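Local coordinates for protein DNA photolyase (Agrobacterium tumefaciens, PDB 4U63) that probably repairs cyclobutane pyrimidine dimers in DNA using light, with FAD as its flavin cofactor and methenyltetrahydrofolate as antenna chromophore, at residues A[28-33]-A[54-59]. Sequence-based numbering, arbitrary orientation.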
ATOM      1  N   ILE A  28      -8.012 -13.433 -23.617  1.00 23.44           N
ATOM      2  CA  ILE A  28      -7.094 -12.419 -23.129  1.00 23.66           C
ATOM      3  C   ILE A  28      -7.245 -12.263 -21.621  1.00 22.45           C
ATOM      4  O   ILE A  28      -8.360 -12.145 -21.112  1.00 22.20           O
ATOM      5  CB  ILE A  28      -7.350 -11.065 -23.824  1.00 25.61           C
ATOM      6  CG1 ILE A  28      -7.035 -11.195 -25.323  1.00 28.11           C
ATOM      7  CG2 ILE A  28      -6.514  -9.955 -23.197  1.00 27.77           C
ATOM      8  CD1 ILE A  28      -7.678 -10.139 -26.173  1.00 29.19           C
ATOM      9  N   VAL A  29      -6.115 -12.270 -20.918  1.00 22.70           N
ATOM     10  CA  VAL A  29      -6.080 -12.012 -19.486  1.00 21.06           C
ATOM     11  C   VAL A  29      -5.392 -10.679 -19.285  1.00 22.50           C
ATOM     12  O   VAL A  29      -4.190 -10.559 -19.520  1.00 23.68           O
ATOM     13  CB  VAL A  29      -5.304 -13.093 -18.697  1.00 21.38           C
ATOM     14  CG1 VAL A  29      -5.340 -12.776 -17.204  1.00 22.12           C
ATOM     15  CG2 VAL A  29      -5.882 -14.469 -18.961  1.00 24.22           C
ATOM     16  N   TRP A  30      -6.150  -9.686 -18.839  1.00 22.64           N
ATOM     17  CA  TRP A  30      -5.613  -8.343 -18.623  1.00 22.72           C
ATOM     18  C   TRP A  30      -5.202  -8.180 -17.156  1.00 22.19           C
ATOM     19  O   TRP A  30      -6.060  -8.139 -16.283  1.00 21.53           O
ATOM     20  CB  TRP A  30      -6.653  -7.290 -19.055  1.00 22.37           C
ATOM     21  CG  TRP A  30      -6.241  -5.867 -18.793  1.00 22.97           C
ATOM     22  CD1 TRP A  30      -4.960  -5.384 -18.640  1.00 21.86           C
ATOM     23  CD2 TRP A  30      -7.110  -4.738 -18.664  1.00 22.63           C
ATOM     24  NE1 TRP A  30      -4.992  -4.043 -18.416  1.00 23.07           N
ATOM     25  CE2 TRP A  30      -6.295  -3.614 -18.424  1.00 23.65           C
ATOM     26  CE3 TRP A  30      -8.504  -4.569 -18.717  1.00 23.75           C
ATOM     27  CZ2 TRP A  30      -6.822  -2.329 -18.238  1.00 22.57           C
ATOM     28  CZ3 TRP A  30      -9.032  -3.283 -18.527  1.00 24.80           C
ATOM     29  CH2 TRP A  30      -8.187  -2.182 -18.297  1.00 23.86           C
ATOM     30  N   PHE A  31      -3.881  -8.118 -16.920  1.00 21.40           N
ATOM     31  CA  PHE A  31      -3.273  -7.887 -15.602  1.00 21.31           C
ATOM     32  C   PHE A  31      -3.181  -6.394 -15.279  1.00 21.49           C
ATOM     33  O   PHE A  31      -2.822  -5.586 -16.148  1.00 21.90           O
ATOM     34  CB  PHE A  31      -1.843  -8.451 -15.553  1.00 21.90           C
ATOM     35  CG  PHE A  31      -1.763  -9.944 -15.397  1.00 21.92           C
ATOM     36  CD1 PHE A  31      -1.796 -10.778 -16.505  1.00 23.00           C
ATOM     37  CD2 PHE A  31      -1.627 -10.516 -14.139  1.00 23.04           C
ATOM     38  CE1 PHE A  31      -1.707 -12.160 -16.353  1.00 24.86           C
ATOM     39  CE2 PHE A  31      -1.538 -11.885 -13.983  1.00 21.83           C
ATOM     40  CZ  PHE A  31      -1.571 -12.713 -15.093  1.00 21.70           C
ATOM     41  N   ARG A  32      -3.488  -6.041 -14.027  1.00 21.68           N
ATOM     42  CA  ARG A  32      -3.355  -4.667 -13.527  1.00 22.31           C
ATOM     43  C   ARG A  32      -2.584  -4.661 -12.176  1.00 26.01           C
ATOM     44  O   ARG A  32      -1.358  -4.621 -12.178  1.00 33.76           O
ATOM     45  CB  ARG A  32      -4.730  -4.001 -13.418  1.00 20.38           C
ATOM     46  CG  ARG A  32      -5.445  -3.777 -14.757  1.00 21.64           C
ATOM     47  CD  ARG A  32      -6.298  -4.963 -15.192  1.00 21.51           C
ATOM     48  NE  ARG A  32      -7.417  -5.195 -14.291  1.00 22.79           N
ATOM     49  CZ  ARG A  32      -8.543  -4.479 -14.274  1.00 23.16           C
ATOM     50  NH1 ARG A  32      -8.720  -3.461 -15.122  1.00 24.51           N
ATOM     51  NH2 ARG A  32      -9.498  -4.777 -13.391  1.00 25.20           N
ATOM     52  N   LYS A  33      -3.270  -4.719 -11.040  1.00 21.80           N
ATOM     53  CA  LYS A  33      -2.580  -4.834  -9.739  1.00 22.83           C
ATOM     54  C   LYS A  33      -2.956  -6.194  -9.150  1.00 22.96           C
ATOM     55  O   LYS A  33      -3.537  -6.310  -8.064  1.00 22.16           O
ATOM     56  CB  LYS A  33      -2.903  -3.668  -8.805  1.00 25.73           C
ATOM     57  CG  LYS A  33      -2.384  -2.327  -9.319  1.00 26.89           C
ATOM     58  CD  LYS A  33      -2.567  -1.192  -8.319  1.00 29.60           C
ATOM     59  CE  LYS A  33      -1.792   0.046  -8.773  1.00 34.81           C
ATOM     60  NZ  LYS A  33      -2.040   1.260  -7.952  1.00 37.67           N
ATOM     61  N   ILE A  54      -3.626 -15.245 -23.672  1.00 23.59           N
ATOM     62  CA  ILE A  54      -2.881 -14.051 -24.056  1.00 24.49           C
ATOM     63  C   ILE A  54      -2.834 -13.080 -22.866  1.00 24.44           C
ATOM     64  O   ILE A  54      -3.743 -12.256 -22.699  1.00 23.01           O
ATOM     65  CB  ILE A  54      -3.526 -13.332 -25.263  1.00 27.29           C
ATOM     66  CG1 ILE A  54      -3.917 -14.321 -26.378  1.00 30.64           C
ATOM     67  CG2 ILE A  54      -2.595 -12.237 -25.788  1.00 29.33           C
ATOM     68  CD1 ILE A  54      -2.767 -15.076 -26.995  1.00 34.16           C
ATOM     69  N   PRO A  55      -1.784 -13.179 -22.028  1.00 24.24           N
ATOM     70  CA  PRO A  55      -1.633 -12.227 -20.931  1.00 22.22           C
ATOM     71  C   PRO A  55      -1.146 -10.872 -21.424  1.00 24.26           C
ATOM     72  O   PRO A  55      -0.211 -10.811 -22.228  1.00 25.84           O
ATOM     73  CB  PRO A  55      -0.571 -12.882 -20.041  1.00 25.02           C
ATOM     74  CG  PRO A  55      -0.575 -14.307 -20.429  1.00 25.73           C
ATOM     75  CD  PRO A  55      -0.816 -14.274 -21.899  1.00 25.06           C
ATOM     76  N   VAL A  56      -1.777  -9.807 -20.946  1.00 23.22           N
ATOM     77  CA  VAL A  56      -1.393  -8.442 -21.308  1.00 22.80           C
ATOM     78  C   VAL A  56      -1.396  -7.543 -20.074  1.00 22.01           C
ATOM     79  O   VAL A  56      -2.270  -7.658 -19.203  1.00 23.54           O
ATOM     80  CB  VAL A  56      -2.312  -7.858 -22.420  1.00 23.79           C
ATOM     81  CG1 VAL A  56      -3.764  -7.762 -21.970  1.00 24.07           C
ATOM     82  CG2 VAL A  56      -1.798  -6.497 -22.894  1.00 25.20           C
ATOM     83  N   TYR A  57      -0.404  -6.663 -20.005  1.00 22.67           N
ATOM     84  CA  TYR A  57      -0.388  -5.578 -19.035  1.00 21.49           C
ATOM     85  C   TYR A  57      -0.360  -4.280 -19.837  1.00 23.25           C
ATOM     86  O   TYR A  57       0.506  -4.095 -20.697  1.00 25.15           O
ATOM     87  CB  TYR A  57       0.820  -5.642 -18.097  1.00 20.60           C
ATOM     88  CG  TYR A  57       0.814  -4.504 -17.103  1.00 20.05           C
ATOM     89  CD1 TYR A  57       1.357  -3.269 -17.437  1.00 20.52           C
ATOM     90  CD2 TYR A  57       0.223  -4.641 -15.847  1.00 20.88           C
ATOM     91  CE1 TYR A  57       1.337  -2.214 -16.555  1.00 21.68           C
ATOM     92  CE2 TYR A  57       0.201  -3.574 -14.945  1.00 21.70           C
ATOM     93  CZ  TYR A  57       0.763  -2.361 -15.311  1.00 21.63           C
ATOM     94  OH  TYR A  57       0.761  -1.269 -14.462  1.00 23.52           O
ATOM     95  N   ILE A  58      -1.306  -3.398 -19.537  1.00 23.90           N
ATOM     96  CA  ILE A  58      -1.470  -2.141 -20.225  1.00 24.30           C
ATOM     97  C   ILE A  58      -1.069  -0.986 -19.312  1.00 25.01           C
ATOM     98  O   ILE A  58      -1.493  -0.902 -18.158  1.00 24.92           O
ATOM     99  CB  ILE A  58      -2.939  -1.957 -20.680  1.00 24.80           C
ATOM    100  CG1 ILE A  58      -3.323  -3.076 -21.658  1.00 25.59           C
ATOM    101  CG2 ILE A  58      -3.155  -0.586 -21.325  1.00 25.83           C
ATOM    102  CD1 ILE A  58      -4.794  -3.129 -22.005  1.00 28.23           C
ATOM    103  N   ARG A  59      -0.255  -0.091 -19.854  1.00 27.05           N
ATOM    104  CA  ARG A  59       0.089   1.149 -19.196  1.00 27.17           C
ATOM    105  C   ARG A  59      -1.053   2.118 -19.524  1.00 27.56           C
ATOM    106  O   ARG A  59      -1.097   2.696 -20.605  1.00 28.62           O
ATOM    107  CB  ARG A  59       1.442   1.638 -19.710  1.00 31.23           C
ATOM    108  CG  ARG A  59       2.144   2.668 -18.854  1.00 37.38           C
ATOM    109  CD  ARG A  59       3.654   2.618 -19.077  1.00 38.53           C
ATOM    110  NE  ARG A  59       4.036   2.808 -20.485  1.00 38.30           N
ATOM    111  CZ  ARG A  59       4.988   3.638 -20.932  1.00 37.27           C
ATOM    112  NH1 ARG A  59       5.719   4.384 -20.096  1.00 42.25           N
ATOM    113  NH2 ARG A  59       5.225   3.717 -22.239  1.00 36.46           N
TER
HETATM  114  O   HOH W   1      -2.645  -2.978 -16.972  1.00 21.86           O
HETATM  115  O   HOH W   2      -0.197  -1.476 -11.992  1.00 26.20           O
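Trp30 lays one face of its indole over the tip of Ile58, whose CD1 sits 3.9 Å from the centroid of the five-membered ring, a CH-pi contact. On the opposite face lies Arg32 CD, so the ring is sandwiched between aliphatic carbons. With CG anti to the backbone N (chi1 176°), the indole runs forward along the strand, past Val56, to reach Ile58. Behind it, Ile28 CG2 meets Val56 CG1 at 3.7 Å, and helix 99-110 packs on this same side. On the other side of the sheet Phe31 CE1 touches Pro55 CB at 3.9 Å, while Tyr57 brings its ring edge to Arg32 O (CE2 to O, 3.3 Å). Strands 28-31 and 54-59 run parallel, joined by hydrogen bonds from Val29 N to Ile54 O, from Val56 N to Val29 O (2.9 Å) and from Phe31 N to Val56 O (2.8 Å). This is a beta-alpha-beta crossover through helix 41-49, in the Rossmann-like N-terminal domain of the photolyases. Past the last of these bonds Phe31 O stands 4.3 Å from Ile58 N, and a water over the centre of the Tyr57 ring accepts from Trp30 NE1 (3.0 Å). The buried indole N-H is thus satisfied by water, within a contact whose side chains meet mainly through carbon.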